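Local structure of extracellular solute-binding protein family 1 (Kribbella flavida, 5IXP) at residues Y69-A73 with T101-I107; L87-W91 with A292-P297; K95-A99 with G271-L275; G110-P115 with S309-T313. The protein probably captures a solute outside the cell membrane and hands it to an ABC transporter for uptake. All blocks are in the same frame, centred on the assembly; numbering follows the deposited sequence.

Contact 1: Y69-A73 with T101-I107; sequences YLAKA and TSDGRII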
loop_
_atom_site.group_PDB
_atom_site.type_symbol
_atom_site.label_atom_id
_atom_site.label_comp_id
_atom_site.label_asym_id
_atom_site.label_seq_id
_atom_site.Cartn_x
_atom_site.Cartn_y
_atom_site.Cartn_z
ATOM N N TYR A 69 -15.695 3.320 -3.920
ATOM C CA TYR A 69 -16.197 4.549 -4.507
ATOM C C TYR A 69 -16.074 4.578 -6.019
ATOM O O TYR A 69 -16.796 5.345 -6.667
ATOM C CB TYR A 69 -15.503 5.746 -3.846
ATOM C CG TYR A 69 -15.878 5.735 -2.391
ATOM C CD1 TYR A 69 -17.133 6.160 -1.988
ATOM C CD2 TYR A 69 -15.033 5.196 -1.439
ATOM C CE1 TYR A 69 -17.519 6.103 -0.657
ATOM C CE2 TYR A 69 -15.409 5.133 -0.107
ATOM C CZ TYR A 69 -16.653 5.592 0.270
ATOM O OH TYR A 69 -17.025 5.528 1.579
ATOM N N LEU A 70 -15.219 3.731 -6.602
ATOM C CA LEU A 70 -15.306 3.497 -8.036
ATOM C C LEU A 70 -16.696 3.001 -8.410
ATOM O O LEU A 70 -17.240 3.376 -9.454
ATOM C CB LEU A 70 -14.237 2.495 -8.478
ATOM C CG LEU A 70 -12.773 2.966 -8.425
ATOM C CD1 LEU A 70 -11.807 1.797 -8.625
ATOM C CD2 LEU A 70 -12.512 4.052 -9.451
ATOM N N ALA A 71 -17.301 2.179 -7.553
ATOM C CA ALA A 71 -18.658 1.709 -7.810
ATOM C C ALA A 71 -19.695 2.810 -7.640
ATOM O O ALA A 71 -20.839 2.638 -8.075
ATOM C CB ALA A 71 -18.990 0.527 -6.894
ATOM N N LYS A 72 -19.323 3.932 -7.026
ATOM C CA LYS A 72 -20.200 5.081 -6.856
ATOM C C LYS A 72 -19.699 6.281 -7.649
ATOM O O LYS A 72 -19.882 7.427 -7.231
ATOM C CB LYS A 72 -20.326 5.440 -5.375
ATOM C CG LYS A 72 -20.935 4.352 -4.527
ATOM C CD LYS A 72 -20.904 4.731 -3.057
ATOM C CE LYS A 72 -21.777 3.802 -2.239
ATOM N NZ LYS A 72 -23.199 3.868 -2.681
ATOM N N ALA A 73 -19.064 6.031 -8.797
ATOM C CA ALA A 73 -18.370 7.102 -9.502
ATOM C C ALA A 73 -19.307 8.210 -9.958
ATOM O O ALA A 73 -18.839 9.331 -10.193
ATOM C CB ALA A 73 -17.607 6.545 -10.696
ATOM N N THR A 101 -12.348 4.173 -13.347
ATOM C CA THR A 101 -13.463 3.244 -13.419
ATOM C C THR A 101 -13.322 2.340 -14.635
ATOM O O THR A 101 -12.518 2.581 -15.537
ATOM C CB THR A 101 -14.786 3.991 -13.522
ATOM O OG1 THR A 101 -14.834 4.674 -14.781
ATOM C CG2 THR A 101 -14.923 5.001 -12.381
ATOM N N SER A 102 -14.154 1.298 -14.665
ATOM C CA SER A 102 -14.182 0.405 -15.820
ATOM C C SER A 102 -14.490 1.160 -17.102
ATOM O O SER A 102 -13.984 0.802 -18.170
ATOM C CB SER A 102 -15.211 -0.699 -15.598
ATOM O OG SER A 102 -14.889 -1.461 -14.445
ATOM N N ASP A 103 -15.294 2.214 -17.018
ATOM C CA ASP A 103 -15.698 2.976 -18.189
ATOM C C ASP A 103 -14.770 4.144 -18.491
ATOM O O ASP A 103 -15.056 4.924 -19.403
ATOM C CB ASP A 103 -17.132 3.484 -18.014
ATOM C CG ASP A 103 -17.323 4.241 -16.719
ATOM O OD1 ASP A 103 -17.764 3.627 -15.723
ATOM O OD2 ASP A 103 -17.014 5.449 -16.694
ATOM N N GLY A 104 -13.679 4.297 -17.739
ATOM C CA GLY A 104 -12.665 5.281 -18.056
ATOM C C GLY A 104 -12.706 6.574 -17.266
ATOM O O GLY A 104 -11.845 7.434 -17.485
ATOM N N ARG A 105 -13.673 6.752 -16.369
ATOM C CA ARG A 105 -13.723 7.977 -15.580
ATOM C C ARG A 105 -12.617 7.970 -14.530
ATOM O O ARG A 105 -12.329 6.937 -13.922
ATOM C CB ARG A 105 -15.092 8.121 -14.918
ATOM C CG ARG A 105 -16.213 8.426 -15.912
ATOM C CD ARG A 105 -17.575 8.409 -15.232
ATOM N NE ARG A 105 -18.012 7.055 -14.894
ATOM C CZ ARG A 105 -19.061 6.779 -14.127
ATOM N NH1 ARG A 105 -19.389 5.517 -13.877
ATOM N NH2 ARG A 105 -19.771 7.765 -13.593
ATOM N N ILE A 106 -11.986 9.120 -14.324
ATOM C CA ILE A 106 -10.882 9.237 -13.375
ATOM C C ILE A 106 -11.390 10.039 -12.186
ATOM O O ILE A 106 -11.696 11.231 -12.316
ATOM C CB ILE A 106 -9.647 9.892 -14.007
ATOM C CG1 ILE A 106 -9.144 9.043 -15.178
ATOM C CG2 ILE A 106 -8.550 10.073 -12.965
ATOM C CD1 ILE A 106 -8.040 9.700 -15.971
ATOM N N ILE A 107 -11.491 9.400 -11.019
ATOM C CA ILE A 107 -12.104 10.069 -9.878
ATOM C C ILE A 107 -11.092 10.536 -8.851
ATOM O O ILE A 107 -11.481 11.200 -7.880
ATOM C CB ILE A 107 -13.173 9.188 -9.203
ATOM C CG1 ILE A 107 -12.555 7.939 -8.570
ATOM C CG2 ILE A 107 -14.278 8.822 -10.208
ATOM C CD1 ILE A 107 -13.524 7.227 -7.604
#

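Contact 2: L87-W91 with A292-P297; sequences LKSRW and AWLTAP. With FMT (formic acid), chain B.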
loop_
_atom_site.group_PDB
_atom_site.type_symbol
_atom_site.label_atom_id
_atom_site.label_comp_id
_atom_site.label_asym_id
_atom_site.label_seq_id
_atom_site.Cartn_x
_atom_site.Cartn_y
_atom_site.Cartn_z
ATOM N N LEU A 87 -3.059 15.419 -17.899
ATOM C CA LEU A 87 -2.153 15.202 -16.773
ATOM C C LEU A 87 -1.760 13.743 -16.584
ATOM O O LEU A 87 -0.782 13.481 -15.889
ATOM C CB LEU A 87 -2.781 15.692 -15.469
ATOM C CG LEU A 87 -2.947 17.190 -15.261
ATOM C CD1 LEU A 87 -3.535 17.429 -13.872
ATOM C CD2 LEU A 87 -1.621 17.915 -15.427
ATOM N N LYS A 88 -2.509 12.803 -17.168
ATOM C CA LYS A 88 -2.346 11.374 -16.892
ATOM C C LYS A 88 -0.883 10.922 -16.836
ATOM O O LYS A 88 -0.470 10.219 -15.902
ATOM C CB LYS A 88 -3.113 10.585 -17.962
ATOM C CG LYS A 88 -3.949 9.446 -17.431
ATOM C CD LYS A 88 -5.146 9.151 -18.340
ATOM C CE LYS A 88 -4.720 8.677 -19.726
ATOM N NZ LYS A 88 -5.899 8.322 -20.574
ATOM N N SER A 89 -0.083 11.339 -17.824
ATOM C CA SER A 89 1.321 10.940 -17.942
ATOM C C SER A 89 2.207 11.447 -16.805
ATOM O O SER A 89 3.370 11.029 -16.713
ATOM C CB SER A 89 1.864 11.455 -19.261
ATOM O OG SER A 89 1.564 12.833 -19.356
ATOM N N ARG A 90 1.704 12.357 -15.970
ATOM C CA ARG A 90 2.434 12.797 -14.784
ATOM C C ARG A 90 2.687 11.641 -13.826
ATOM O O ARG A 90 3.740 11.582 -13.179
ATOM C CB ARG A 90 1.632 13.915 -14.094
ATOM C CG ARG A 90 1.941 14.139 -12.640
ATOM C CD ARG A 90 0.813 14.900 -11.931
ATOM N NE ARG A 90 0.737 16.303 -12.335
ATOM C CZ ARG A 90 -0.079 17.194 -11.781
ATOM N NH1 ARG A 90 -0.069 18.451 -12.202
ATOM N NH2 ARG A 90 -0.899 16.828 -10.795
ATOM N N TRP A 91 1.740 10.712 -13.728
ATOM C CA TRP A 91 1.769 9.637 -12.746
ATOM C C TRP A 91 2.235 8.322 -13.362
ATOM O O TRP A 91 2.117 8.097 -14.569
ATOM C CB TRP A 91 0.380 9.419 -12.145
ATOM C CG TRP A 91 -0.109 10.477 -11.189
ATOM C CD1 TRP A 91 0.162 10.563 -9.851
ATOM C CD2 TRP A 91 -0.986 11.565 -11.491
ATOM N NE1 TRP A 91 -0.479 11.652 -9.304
ATOM C CE2 TRP A 91 -1.197 12.280 -10.289
ATOM C CE3 TRP A 91 -1.618 12.002 -12.658
ATOM C CZ2 TRP A 91 -1.999 13.420 -10.226
ATOM C CZ3 TRP A 91 -2.426 13.140 -12.593
ATOM C CH2 TRP A 91 -2.603 13.835 -11.383
ATOM N N ALA A 292 -5.073 19.045 -8.450
ATOM C CA ALA A 292 -4.010 18.801 -9.418
ATOM C C ALA A 292 -2.708 19.459 -8.975
ATOM O O ALA A 292 -1.623 18.886 -9.136
ATOM C CB ALA A 292 -4.431 19.306 -10.801
ATOM N N TRP A 293 -2.792 20.663 -8.407
ATOM C CA TRP A 293 -1.572 21.332 -7.968
ATOM C C TRP A 293 -0.948 20.614 -6.772
ATOM O O TRP A 293 0.277 20.426 -6.716
ATOM C CB TRP A 293 -1.868 22.795 -7.636
ATOM C CG TRP A 293 -0.649 23.547 -7.195
ATOM C CD1 TRP A 293 0.288 24.132 -8.000
ATOM C CD2 TRP A 293 -0.232 23.792 -5.849
ATOM N NE1 TRP A 293 1.262 24.729 -7.238
ATOM C CE2 TRP A 293 0.967 24.532 -5.912
ATOM C CE3 TRP A 293 -0.757 23.459 -4.595
ATOM C CZ2 TRP A 293 1.654 24.940 -4.771
ATOM C CZ3 TRP A 293 -0.083 23.879 -3.462
ATOM C CH2 TRP A 293 1.112 24.614 -3.558
ATOM N N LEU A 294 -1.773 20.204 -5.806
ATOM C CA LEU A 294 -1.249 19.507 -4.638
ATOM C C LEU A 294 -0.554 18.204 -5.015
ATOM O O LEU A 294 0.309 17.730 -4.269
ATOM C CB LEU A 294 -2.380 19.221 -3.635
ATOM C CG LEU A 294 -2.944 20.426 -2.866
ATOM C CD1 LEU A 294 -4.259 20.030 -2.192
ATOM C CD2 LEU A 294 -1.946 20.964 -1.824
ATOM N N THR A 295 -0.933 17.591 -6.138
ATOM C CA THR A 295 -0.347 16.317 -6.544
ATOM C C THR A 295 0.668 16.463 -7.674
ATOM O O THR A 295 1.147 15.447 -8.193
ATOM C CB THR A 295 -1.445 15.325 -6.947
ATOM O OG1 THR A 295 -2.234 15.877 -8.016
ATOM C CG2 THR A 295 -2.343 15.021 -5.742
ATOM N N ALA A 296 1.016 17.698 -8.052
ATOM C CA ALA A 296 2.033 17.931 -9.068
ATOM C C ALA A 296 3.422 17.548 -8.546
ATOM O O ALA A 296 3.663 17.539 -7.334
ATOM C CB ALA A 296 2.018 19.400 -9.506
ATOM N N PRO A 297 4.361 17.236 -9.453
ATOM C CA PRO A 297 5.698 16.804 -9.007
ATOM C C PRO A 297 6.382 17.754 -8.037
ATOM O O PRO A 297 6.963 17.280 -7.052
ATOM C CB PRO A 297 6.491 16.693 -10.321
ATOM C CG PRO A 297 5.471 16.521 -11.386
ATOM C CD PRO A 297 4.192 17.134 -10.915
HETATM C C FMT B . 2.468 18.389 -14.460
HETATM O O1 FMT B . 2.304 19.377 -13.749
HETATM O O2 FMT B . 2.885 17.310 -14.045
#

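Contact 3: K95-A99 with G271-L275; sequences KVASA and GGSYL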
loop_
_atom_site.group_PDB
_atom_site.type_symbol
_atom_site.label_atom_id
_atom_site.label_comp_id
_atom_site.label_asym_id
_atom_site.label_seq_id
_atom_site.Cartn_x
_atom_site.Cartn_y
_atom_site.Cartn_z
ATOM N N LYS A 95 -0.747 3.881 -10.864
ATOM C CA LYS A 95 -1.377 4.785 -9.908
ATOM C C LYS A 95 -2.649 5.386 -10.492
ATOM O O LYS A 95 -3.680 5.451 -9.813
ATOM C CB LYS A 95 -0.395 5.887 -9.488
ATOM C CG LYS A 95 -0.956 6.867 -8.429
ATOM C CD LYS A 95 -1.018 6.219 -7.050
ATOM C CE LYS A 95 -1.492 7.212 -5.979
ATOM N NZ LYS A 95 -1.533 6.617 -4.596
ATOM N N VAL A 96 -2.601 5.814 -11.759
ATOM C CA VAL A 96 -3.793 6.363 -12.403
ATOM C C VAL A 96 -4.876 5.301 -12.497
ATOM O O VAL A 96 -6.057 5.568 -12.233
ATOM C CB VAL A 96 -3.448 6.917 -13.798
ATOM C CG1 VAL A 96 -4.711 7.421 -14.496
ATOM C CG2 VAL A 96 -2.409 8.006 -13.709
ATOM N N ALA A 97 -4.486 4.076 -12.864
ATOM C CA ALA A 97 -5.459 3.021 -13.130
ATOM C C ALA A 97 -6.285 2.692 -11.894
ATOM O O ALA A 97 -7.479 2.387 -12.003
ATOM C CB ALA A 97 -4.738 1.766 -13.644
ATOM N N SER A 98 -5.673 2.748 -10.707
ATOM C CA SER A 98 -6.391 2.368 -9.494
ATOM C C SER A 98 -7.504 3.344 -9.144
ATOM O O SER A 98 -8.389 2.989 -8.357
ATOM C CB SER A 98 -5.428 2.245 -8.311
ATOM O OG SER A 98 -4.461 1.226 -8.526
ATOM N N ALA A 99 -7.485 4.557 -9.699
ATOM C CA ALA A 99 -8.553 5.532 -9.507
ATOM C C ALA A 99 -9.366 5.748 -10.779
ATOM O O ALA A 99 -10.037 6.779 -10.919
ATOM C CB ALA A 99 -7.981 6.865 -9.008
ATOM N N GLY A 271 -0.290 0.758 -0.138
ATOM C CA GLY A 271 -0.741 2.029 0.412
ATOM C C GLY A 271 -0.659 3.174 -0.577
ATOM O O GLY A 271 -0.443 3.003 -1.781
ATOM N N GLY A 272 -0.826 4.377 -0.038
ATOM C CA GLY A 272 -0.902 5.580 -0.841
ATOM C C GLY A 272 -2.344 6.029 -1.027
ATOM O O GLY A 272 -3.298 5.271 -0.831
ATOM N N SER A 273 -2.512 7.292 -1.409
ATOM C CA SER A 273 -3.842 7.885 -1.385
ATOM C C SER A 273 -4.104 8.670 -2.667
ATOM O O SER A 273 -3.293 8.686 -3.599
ATOM C CB SER A 273 -4.022 8.785 -0.154
ATOM O OG SER A 273 -3.903 8.030 1.040
ATOM N N TYR A 274 -5.281 9.302 -2.697
ATOM C CA TYR A 274 -5.801 10.064 -3.824
ATOM C C TYR A 274 -6.578 11.252 -3.286
ATOM O O TYR A 274 -7.139 11.198 -2.189
ATOM C CB TYR A 274 -6.763 9.232 -4.728
ATOM C CG TYR A 274 -6.077 8.098 -5.422
ATOM C CD1 TYR A 274 -5.891 6.885 -4.780
ATOM C CD2 TYR A 274 -5.586 8.250 -6.705
ATOM C CE1 TYR A 274 -5.234 5.849 -5.397
ATOM C CE2 TYR A 274 -4.924 7.201 -7.349
ATOM C CZ TYR A 274 -4.759 6.010 -6.691
ATOM O OH TYR A 274 -4.100 4.969 -7.299
ATOM N N LEU A 275 -6.599 12.326 -4.061
ATOM C CA LEU A 275 -7.522 13.429 -3.830
ATOM C C LEU A 275 -8.688 13.299 -4.801
ATOM O O LEU A 275 -8.482 13.104 -6.006
ATOM C CB LEU A 275 -6.821 14.780 -3.996
ATOM C CG LEU A 275 -5.559 14.969 -3.132
ATOM C CD1 LEU A 275 -5.023 16.387 -3.324
ATOM C CD2 LEU A 275 -5.848 14.702 -1.663
HETATM O O HOH W 1 -1.791 3.910 -4.288
HETATM O O HOH W 2 -2.357 2.348 -6.422
#

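Contact 4: G110-P115 with S309-T313; sequences GTDIGP and SFPST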
loop_
_atom_site.group_PDB
_atom_site.type_symbol
_atom_site.label_atom_id
_atom_site.label_comp_id
_atom_site.label_asym_id
_atom_site.label_seq_id
_atom_site.Cartn_x
_atom_site.Cartn_y
_atom_site.Cartn_z
ATOM N N GLY A 110 -3.509 11.031 -7.776
ATOM C CA GLY A 110 -2.703 10.261 -6.839
ATOM C C GLY A 110 -1.739 11.113 -6.020
ATOM O O GLY A 110 -1.057 12.006 -6.538
ATOM N N THR A 111 -1.682 10.816 -4.713
ATOM C CA THR A 111 -0.710 11.450 -3.835
ATOM C C THR A 111 0.497 10.527 -3.702
ATOM O O THR A 111 1.221 10.340 -4.684
ATOM C CB THR A 111 -1.331 11.803 -2.473
ATOM O OG1 THR A 111 -1.686 10.612 -1.758
ATOM C CG2 THR A 111 -2.592 12.655 -2.678
ATOM N N ASP A 112 0.737 9.938 -2.527
ATOM C CA ASP A 112 1.940 9.130 -2.358
ATOM C C ASP A 112 1.671 7.654 -2.692
ATOM O O ASP A 112 0.552 7.257 -3.038
ATOM C CB ASP A 112 2.498 9.296 -0.942
ATOM C CG ASP A 112 1.540 8.800 0.142
ATOM O OD1 ASP A 112 0.330 8.652 -0.131
ATOM O OD2 ASP A 112 2.003 8.567 1.282
ATOM N N ILE A 113 2.727 6.832 -2.614
ATOM C CA ILE A 113 2.634 5.389 -2.834
ATOM C C ILE A 113 3.504 4.667 -1.810
ATOM O O ILE A 113 4.317 5.273 -1.110
ATOM C CB ILE A 113 3.061 4.971 -4.264
ATOM C CG1 ILE A 113 4.358 5.681 -4.686
ATOM C CG2 ILE A 113 1.923 5.217 -5.258
ATOM C CD1 ILE A 113 5.006 5.063 -5.956
ATOM N N GLY A 114 3.342 3.344 -1.752
ATOM C CA GLY A 114 4.170 2.509 -0.912
ATOM C C GLY A 114 4.855 1.417 -1.708
ATOM O O GLY A 114 4.578 0.223 -1.528
ATOM N N PRO A 115 5.758 1.792 -2.616
ATOM C CA PRO A 115 6.458 0.765 -3.403
ATOM C C PRO A 115 7.284 -0.122 -2.487
ATOM O O PRO A 115 7.910 0.350 -1.536
ATOM C CB PRO A 115 7.337 1.582 -4.353
ATOM C CG PRO A 115 7.640 2.826 -3.572
ATOM C CD PRO A 115 6.338 3.134 -2.828
ATOM N N SER A 309 6.752 11.061 2.522
ATOM C CA SER A 309 5.873 10.304 1.641
ATOM C C SER A 309 6.486 10.141 0.256
ATOM O O SER A 309 7.000 11.098 -0.330
ATOM C CB SER A 309 4.532 11.012 1.527
ATOM O OG SER A 309 3.996 11.252 2.811
ATOM N N PHE A 310 6.401 8.924 -0.287
ATOM C CA PHE A 310 7.120 8.670 -1.539
ATOM C C PHE A 310 6.274 9.103 -2.739
ATOM O O PHE A 310 5.105 8.705 -2.842
ATOM C CB PHE A 310 7.504 7.197 -1.670
ATOM C CG PHE A 310 8.541 6.965 -2.715
ATOM C CD1 PHE A 310 9.876 7.206 -2.438
ATOM C CD2 PHE A 310 8.179 6.580 -3.998
ATOM C CE1 PHE A 310 10.857 7.025 -3.419
ATOM C CE2 PHE A 310 9.153 6.389 -4.986
ATOM C CZ PHE A 310 10.491 6.621 -4.692
ATOM N N PRO A 311 6.820 9.913 -3.651
ATOM C CA PRO A 311 6.001 10.459 -4.748
ATOM C C PRO A 311 5.504 9.384 -5.701
ATOM O O PRO A 311 6.147 8.355 -5.907
ATOM C CB PRO A 311 6.962 11.412 -5.473
ATOM C CG PRO A 311 7.967 11.796 -4.438
ATOM C CD PRO A 311 8.155 10.529 -3.607
ATOM N N SER A 312 4.341 9.643 -6.296
ATOM C CA SER A 312 3.831 8.800 -7.369
ATOM C C SER A 312 3.988 9.448 -8.738
ATOM O O SER A 312 3.528 8.882 -9.734
ATOM C CB SER A 312 2.361 8.441 -7.119
ATOM O OG SER A 312 1.509 9.582 -7.156
ATOM N N THR A 313 4.631 10.611 -8.808
ATOM C CA THR A 313 4.793 11.356 -10.050
ATOM C C THR A 313 6.188 11.101 -10.610
ATOM O O THR A 313 7.191 11.329 -9.919
ATOM C CB THR A 313 4.586 12.853 -9.805
ATOM O OG1 THR A 313 5.390 13.265 -8.686
ATOM C CG2 THR A 313 3.112 13.160 -9.504
HETATM O O HOH W 3 4.769 7.007 1.091
#

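Contact 1: Y69-A73 with T101-I107
Thr-101, whose methyl packs on Ala-73, is gripped at its hydroxyl by its own turn: OG1 accepts a hydrogen bond from Arg-105 N at 2.9 Å and a weak one from Asp-103 N. With OG1 lodged between the backbone N and the carbonyl carbon (chi1 67°), the methyl CG2 stands anti to the carbonyl carbon and comes to 3.5 Å from Ala-73 CB. Next to the type I turn Thr-101 to Gly-104, Arg-105 grips Asp-103 side-on. Arg-105 NE reaches Asp-103 OD2 at 2.6 Å and NH1 reaches OD1, both on the syn side, a double grip that limits rotation of the guanidinium. Over one face of that group, toward its rim, lies Ala-73 CB, 3.7 Å from Arg-105 CZ. NH2 goes on to a second carboxylate, Asp-74. Beside this polar edge the contact is greasy: Leu-70 CD2 meets Ile-107 CD1 at 3.8 Å, and Ile-107 CG2 approaches Ala-73 CB. The contact thus packs the turn that follows helix 66-70 against the link from helix 93-98 to strand 108-121, while Tyr-69 turns its ring away to helix 38-51.

Contact 2: L87-W91 with A292-P297
Arg-90 reaches across to the last turn of helix 284-294, tying that helix to the linker between helices 84-87 and 93-98 in the alpha/beta fold of a solute-binding protein. Among the polar bonds, Arg-90 NH2 donates to Ala-292 O at 2.7 Å, on a lone pair in the carbonyl plane, though the acceptor is tilted from the guanidinium plane. That oxygen also takes a weak bond from Thr-295 N, at the point where the chain leaves the helix. A formate, probably from the crystallisation liquor, is held along another edge: Arg-90 NE binds its O2 at 2.9 Å and NH1 its O1 at 3.0 Å. Of the contacts over the guanidinium faces, Ala-296 CA lies over the centre, 3.5 Å above it, and Leu-87 CD1 sits toward the rim of the other face, so the group is held flat between them. Arg-90 CD in turn rests on the Trp-91 ring. An alanine in place of Arg-90 would probably leave Ala-292 O without its strong donor and open a gap between Leu-87 and Ala-296. Purely apolar is the touch of Leu-87 CD1 on Ala-292 CB. Trp-91 sends NE1 to Gly-110 O and Thr-295 bonds OG1 to Ala-291 O; across the contact, Thr-295 OG1 meets the ring edge at Trp-91 CZ2, 3.3 Å away.

Contact 3: K95-A99 with G271-L275
Lys-95 starts with CG trans to its backbone N (chi1 -178°), bends once at chi2 (74°) and then runs fully extended, which lays its chain across one face of the Tyr-274 ring. Tyr-274 comes from the opposite direction, leaving strand 269-276 for the end of helix 93-98. Each side chain delivers its polar end to backbone across the contact: Tyr-274 OH donates to Lys-95 O at 2.6 Å, in the carbonyl plane on a lone pair, and Lys-95 NZ donates at 2.9 Å to Ser-273 O, one residue before the tyrosine. Between these two bonds the lysine chain passes over the ring face, with CE making a CH-pi contact and NZ a cation-pi contact, 4.2 Å from the centroid of the Tyr-274 ring. The other face is covered by Ala-99 CB, 3.5 Å from Tyr-274 CE2, while Ser-98 CB lies 3.2 Å from the tyrosine OH. A beta carbon on Gly-272 would crowd Lys-95 NZ as well as the preceding carbonyl oxygen. A water takes a bond from Lys-95 NZ at 2.7 Å and passes one to Gly-271 O, and Asp-112 O is a further acceptor of NZ. Three oxygens and an aromatic face thus gather round a buried ammonium and would be expected to stabilise its positive charge, and the helix and the sheet are joined by bonds running in both directions.

Contact 4: G110-P115 with S309-T313
Strand 108-121 is the long central strand of the mixed sheet, consistent with one of the crossings between lobes in solute-binding proteins, and the short strand 310-311 lies against it here, with Ile-113 meeting Phe-310. The pairing is loose, but one backbone bond is sound: Ile-113 N donates to Phe-310 O at 3.0 Å. A second bond comes from a side chain. Ser-312, with OG tucked between its backbone N and carbonyl carbon (chi1 65°), donates from OG to Thr-111 O at 2.6 Å, tilted 25° from the carbonyl plane. Ile-113 wedges between the two partners: CG1 stands at the edge of the Phe-310 ring, 4.0 Å from CD2, and CG2 touches Ser-312 CB at 3.7 Å. Pro-115 adds its CG, 3.8 Å from Phe-310 CD2. A glycine in place of Ile-113 would keep the backbone bond, but it is likely to open a gap between the phenylalanine edge and Ser-312, leaving the ring freer to shift. Beyond these segments Phe-310 packs on Phe-339 and Val-340 of helix 335-344. On the polar side a water ties the strands, donating to Ile-113 O at 2.8 Å and, at a longer distance, to Asp-112 OD2, and accepting from Phe-310 N at 2.9 Å. Serine hydroxyl and water thus do part of the work of a regular ladder, satisfying backbone groups where the two segments run at a steep angle and their pairing is loose.

In the fold
From the N terminus, 69-73 comes first, and contact 1 closes its short loop at 101-107, tying the end of helix 66-70 to the loop before strand 108-121. Before it closes, contacts 2 and 3 have opened at 87-91 and 95-99, so contact 1 crosses both. Contact 4 opens at 110-115, in series with contact 1. The long loops then close in turn: contact 3, tying helix 93-98 to the sheet, nests within contact 2, which joins the linker before that helix to helix 284-294; contact 4 closes last at 309-313, crossing both and touching each. Contacts 3 and 4 meet on neighbouring strands. Contact 1 lies farther out than these two, joined to contact 3 through Ile-107 N and Ala-99 O.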